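Long-range contact in beta-galactosidase (Marinomonas sp. ef1, PDB 6Y2K), which hydrolyses terminal beta-D-galactosyl residues as a cold-active GH42 beta-galactosidase that works as a hexamer: residues S486-G498 against L570-C582. Sequence-based numbering, arbitrary orientation.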
loop_
_atom_site.group_PDB
_atom_site.type_symbol
_atom_site.label_atom_id
_atom_site.label_comp_id
_atom_site.label_asym_id
_atom_site.label_seq_id
_atom_site.Cartn_x
_atom_site.Cartn_y
_atom_site.Cartn_z
ATOM N N SER A 486 -51.799 11.807 10.316
ATOM C CA SER A 486 -52.870 11.108 9.599
ATOM C C SER A 486 -52.379 10.221 8.442
ATOM O O SER A 486 -53.162 9.442 7.902
ATOM C CB SER A 486 -53.897 12.119 9.087
ATOM O OG SER A 486 -53.323 12.966 8.108
ATOM N N TYR A 487 -51.098 10.330 8.067
ATOM C CA TYR A 487 -50.535 9.547 6.962
ATOM C C TYR A 487 -50.689 8.056 7.246
ATOM O O TYR A 487 -50.394 7.596 8.355
ATOM C CB TYR A 487 -49.058 9.928 6.737
ATOM C CG TYR A 487 -48.319 9.121 5.693
ATOM C CD1 TYR A 487 -48.714 9.129 4.359
ATOM C CD2 TYR A 487 -47.198 8.363 6.043
ATOM C CE1 TYR A 487 -48.024 8.391 3.405
ATOM C CE2 TYR A 487 -46.501 7.627 5.102
ATOM C CZ TYR A 487 -46.915 7.641 3.789
ATOM O OH TYR A 487 -46.220 6.904 2.877
ATOM N N GLN A 488 -51.190 7.323 6.251
ATOM C CA GLN A 488 -51.510 5.896 6.385
ATOM C C GLN A 488 -50.424 4.951 5.842
ATOM O O GLN A 488 -50.507 3.744 6.061
ATOM C CB GLN A 488 -52.850 5.591 5.690
ATOM C CG GLN A 488 -54.058 6.279 6.330
ATOM C CD GLN A 488 -54.227 5.925 7.801
ATOM O OE1 GLN A 488 -54.600 4.795 8.146
ATOM N NE2 GLN A 488 -53.979 6.890 8.676
ATOM N N GLY A 489 -49.422 5.486 5.139
ATOM C CA GLY A 489 -48.311 4.667 4.638
ATOM C C GLY A 489 -47.231 4.451 5.692
ATOM O O GLY A 489 -47.470 4.635 6.895
ATOM N N VAL A 490 -46.038 4.070 5.230
ATOM C CA VAL A 490 -44.896 3.800 6.101
ATOM C C VAL A 490 -43.968 5.020 6.133
ATOM O O VAL A 490 -43.592 5.529 5.093
ATOM C CB VAL A 490 -44.126 2.545 5.628
ATOM C CG1 VAL A 490 -42.897 2.296 6.495
ATOM C CG2 VAL A 490 -45.045 1.327 5.648
ATOM N N LEU A 491 -43.608 5.473 7.332
ATOM C CA LEU A 491 -42.751 6.652 7.521
ATOM C C LEU A 491 -41.373 6.284 8.056
ATOM O O LEU A 491 -41.273 5.586 9.070
ATOM C CB LEU A 491 -43.401 7.627 8.514
ATOM C CG LEU A 491 -42.574 8.849 8.938
ATOM C CD1 LEU A 491 -42.331 9.784 7.759
ATOM C CD2 LEU A 491 -43.240 9.589 10.097
ATOM N N LEU A 492 -40.331 6.795 7.393
ATOM C CA LEU A 492 -38.970 6.838 7.946
ATOM C C LEU A 492 -38.517 8.296 8.074
ATOM O O LEU A 492 -38.354 8.998 7.067
ATOM C CB LEU A 492 -37.993 6.060 7.054
ATOM C CG LEU A 492 -36.509 6.105 7.472
ATOM C CD1 LEU A 492 -36.335 5.537 8.871
ATOM C CD2 LEU A 492 -35.615 5.374 6.479
ATOM N N ALA A 493 -38.326 8.747 9.309
ATOM C CA ALA A 493 -37.754 10.057 9.588
ATOM C C ALA A 493 -36.265 9.889 9.867
ATOM O O ALA A 493 -35.871 9.072 10.695
ATOM C CB ALA A 493 -38.443 10.703 10.774
ATOM N N GLY A 494 -35.443 10.658 9.161
ATOM C CA GLY A 494 -34.000 10.540 9.255
ATOM C C GLY A 494 -33.402 11.470 10.287
ATOM O O GLY A 494 -34.121 12.254 10.918
ATOM N N PRO A 495 -32.072 11.394 10.481
ATOM C CA PRO A 495 -31.436 12.193 11.532
ATOM C C PRO A 495 -31.638 13.701 11.356
ATOM O O PRO A 495 -31.713 14.190 10.224
ATOM C CB PRO A 495 -29.952 11.836 11.408
ATOM C CG PRO A 495 -29.931 10.518 10.709
ATOM C CD PRO A 495 -31.115 10.510 9.797
ATOM N N ARG A 496 -31.727 14.405 12.480
ATOM C CA ARG A 496 -31.951 15.857 12.530
ATOM C C ARG A 496 -33.388 16.287 12.185
ATOM O O ARG A 496 -33.679 17.483 12.223
ATOM C CB ARG A 496 -30.910 16.636 11.688
ATOM C CG ARG A 496 -29.480 16.169 11.939
ATOM C CD ARG A 496 -28.426 16.890 11.125
ATOM N NE ARG A 496 -28.116 18.216 11.652
ATOM C CZ ARG A 496 -27.036 18.931 11.337
ATOM N NH1 ARG A 496 -26.130 18.476 10.470
ATOM N NH2 ARG A 496 -26.867 20.123 11.884
ATOM N N THR A 497 -34.287 15.340 11.901
ATOM C CA THR A 497 -35.703 15.658 11.704
ATOM C C THR A 497 -36.312 16.209 13.008
ATOM O O THR A 497 -36.137 15.625 14.086
ATOM C CB THR A 497 -36.512 14.442 11.217
ATOM O OG1 THR A 497 -36.079 14.065 9.895
ATOM C CG2 THR A 497 -38.023 14.749 11.194
ATOM N N GLY A 498 -37.018 17.334 12.895
ATOM C CA GLY A 498 -37.610 18.002 14.047
ATOM C C GLY A 498 -36.617 18.525 15.083
ATOM O O GLY A 498 -36.944 18.606 16.269
ATOM N N LEU A 570 -31.586 2.796 14.591
ATOM C CA LEU A 570 -32.873 2.805 13.887
ATOM C C LEU A 570 -33.911 2.151 14.792
ATOM O O LEU A 570 -33.681 1.067 15.322
ATOM C CB LEU A 570 -32.740 2.104 12.535
ATOM C CG LEU A 570 -33.977 1.822 11.661
ATOM C CD1 LEU A 570 -34.945 2.974 11.600
ATOM C CD2 LEU A 570 -33.538 1.451 10.250
ATOM N N MET A 571 -35.033 2.834 14.987
ATOM C CA MET A 571 -36.041 2.430 15.970
ATOM C C MET A 571 -37.434 2.698 15.448
ATOM O O MET A 571 -37.648 3.632 14.672
ATOM C CB MET A 571 -35.828 3.182 17.296
ATOM C CG MET A 571 -35.979 4.710 17.215
ATOM S SD MET A 571 -34.666 5.665 18.001
ATOM C CE MET A 571 -33.278 5.279 16.933
ATOM N N GLY A 572 -38.385 1.895 15.898
ATOM C CA GLY A 572 -39.775 2.055 15.498
ATOM C C GLY A 572 -40.555 0.759 15.507
ATOM O O GLY A 572 -40.039 -0.295 15.878
ATOM N N GLU A 573 -41.810 0.861 15.083
ATOM C CA GLU A 573 -42.727 -0.271 15.040
ATOM C C GLU A 573 -43.930 0.136 14.217
ATOM O O GLU A 573 -44.187 1.339 14.033
ATOM C CB GLU A 573 -43.165 -0.685 16.456
ATOM C CG GLU A 573 -43.916 0.393 17.235
ATOM C CD GLU A 573 -44.092 0.064 18.713
ATOM O OE1 GLU A 573 -43.820 -1.084 19.120
ATOM O OE2 GLU A 573 -44.508 0.969 19.474
ATOM N N GLY A 574 -44.668 -0.865 13.740
ATOM C CA GLY A 574 -45.824 -0.637 12.883
ATOM C C GLY A 574 -45.404 0.086 11.611
ATOM O O GLY A 574 -44.625 -0.453 10.813
ATOM N N ARG A 575 -45.900 1.313 11.452
ATOM C CA ARG A 575 -45.670 2.111 10.250
ATOM C C ARG A 575 -44.786 3.357 10.468
ATOM O O ARG A 575 -44.659 4.169 9.554
ATOM C CB ARG A 575 -47.022 2.538 9.657
ATOM C CG ARG A 575 -47.928 1.379 9.253
ATOM C CD ARG A 575 -49.168 1.863 8.500
ATOM N NE ARG A 575 -50.113 2.564 9.378
ATOM C CZ ARG A 575 -50.186 3.888 9.582
ATOM N NH1 ARG A 575 -49.372 4.758 8.969
ATOM N NH2 ARG A 575 -51.106 4.360 10.427
ATOM N N HIS A 576 -44.174 3.507 11.644
ATOM C CA HIS A 576 -43.371 4.699 11.958
ATOM C C HIS A 576 -41.971 4.330 12.456
ATOM O O HIS A 576 -41.830 3.554 13.400
ATOM C CB HIS A 576 -44.092 5.562 12.996
ATOM C CG HIS A 576 -45.506 5.891 12.622
ATOM N ND1 HIS A 576 -46.586 5.151 13.058
ATOM C CD2 HIS A 576 -46.013 6.862 11.827
ATOM C CE1 HIS A 576 -47.697 5.661 12.557
ATOM N NE2 HIS A 576 -47.379 6.701 11.807
ATOM N N TYR A 577 -40.944 4.901 11.816
ATOM C CA TYR A 577 -39.534 4.622 12.144
ATOM C C TYR A 577 -38.716 5.910 12.174
ATOM O O TYR A 577 -39.001 6.843 11.421
ATOM C CB TYR A 577 -38.944 3.625 11.130
ATOM C CG TYR A 577 -39.720 2.325 11.113
ATOM C CD1 TYR A 577 -40.904 2.206 10.380
ATOM C CD2 TYR A 577 -39.310 1.235 11.879
ATOM C CE1 TYR A 577 -41.644 1.033 10.396
ATOM C CE2 TYR A 577 -40.033 0.051 11.896
ATOM C CZ TYR A 577 -41.200 -0.044 11.153
ATOM O OH TYR A 577 -41.933 -1.209 11.169
ATOM N N TYR A 578 -37.737 5.954 13.079
ATOM C CA TYR A 578 -36.768 7.042 13.188
ATOM C C TYR A 578 -35.338 6.492 13.069
ATOM O O TYR A 578 -34.989 5.499 13.722
ATOM C CB TYR A 578 -36.899 7.790 14.524
ATOM C CG TYR A 578 -35.941 8.962 14.629
ATOM C CD1 TYR A 578 -36.233 10.173 14.010
ATOM C CD2 TYR A 578 -34.719 8.846 15.304
ATOM C CE1 TYR A 578 -35.342 11.241 14.072
ATOM C CE2 TYR A 578 -33.830 9.916 15.381
ATOM C CZ TYR A 578 -34.143 11.107 14.758
ATOM O OH TYR A 578 -33.281 12.183 14.814
ATOM N N LEU A 579 -34.521 7.171 12.262
ATOM C CA LEU A 579 -33.104 6.860 12.095
ATOM C C LEU A 579 -32.292 8.016 12.668
ATOM O O LEU A 579 -32.464 9.154 12.246
ATOM C CB LEU A 579 -32.798 6.666 10.605
ATOM C CG LEU A 579 -31.339 6.530 10.133
ATOM C CD1 LEU A 579 -30.675 5.307 10.742
ATOM C CD2 LEU A 579 -31.293 6.470 8.614
ATOM N N GLY A 580 -31.398 7.720 13.604
ATOM C CA GLY A 580 -30.630 8.734 14.323
ATOM C C GLY A 580 -29.164 8.875 13.941
ATOM O O GLY A 580 -28.501 9.791 14.422
ATOM N N SER A 581 -28.643 7.966 13.108
ATOM C CA SER A 581 -27.266 8.062 12.604
ATOM C C SER A 581 -27.233 7.882 11.094
ATOM O O SER A 581 -28.116 7.214 10.532
ATOM C CB SER A 581 -26.369 7.009 13.263
ATOM O OG SER A 581 -26.328 7.166 14.682
ATOM N N CYS A 582 -26.229 8.483 10.446
ATOM C CA CYS A 582 -26.051 8.353 8.993
ATOM C C CYS A 582 -25.387 7.011 8.656
ATOM O O CYS A 582 -24.169 6.896 8.471
ATOM C CB CYS A 582 -25.300 9.545 8.394
ATOM S SG CYS A 582 -26.203 11.107 8.586
HETATM O O HOH W 1 -49.279 8.342 10.571
HETATM O O HOH W 2 -51.492 6.922 11.329
HETATM O O HOH W 3 -33.849 14.819 15.345
#
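Strands 490-493 and 576-579 pair in parallel within the mixed sheet of the beta-galactosidase trimerisation domain, where Leu491, Leu492 and Ala493 are paired in register with His576, Tyr577 and Tyr578. Their axes pass 4.6 Å apart. Four backbone hydrogen bonds join them, running from Leu491 N to Arg575 O, Tyr577 N to Leu491 O, Ala493 N to Tyr577 O and Leu579 N to Ala493 O. Strand 467-470 pairs with the other edge of 490-493, while 576-579 turns its far edge to the antiparallel strand 568-573.

At the N-terminal end of the pair, the side chain of Arg575 extends the contact to the residues before strand 490-493. Bent at chi3 (-71°), its chain brings NH1 2.8 Å from Gly489 O, in the planes of both guanidinium and carbonyl, and 3.1 Å from Tyr487 O, which lies 26° out of the guanidinium plane. Gln488 O sits over one guanidinium face without a hydrogen bond. One water links Tyr487 O to Arg575 NH2, and another links it to His576 NE2.

On one face of the sheet, Leu492 CD1 packs 3.9 Å from Tyr577 CB and also touches Leu570 and Leu579; helices 585-598 and 435-448 cover this face. On the other, Ala493 CB lies 4.0 Å from Tyr578 CD1. That ring, with CG anti to the backbone N (chi1 -177°), extends along the 494-497 turn; its OH bonds to Glu551 and, through a water, to Thr497 O.

At Pro495 the pairing ends: its N lies 2.9 Å from Leu579 O but has no hydrogen to give, and the ring packs against Leu579 and Gly580 instead. Backbone bonds thus fix the register, with the Arg575 guanidinium holding two carbonyls at one end and proline packing at the other.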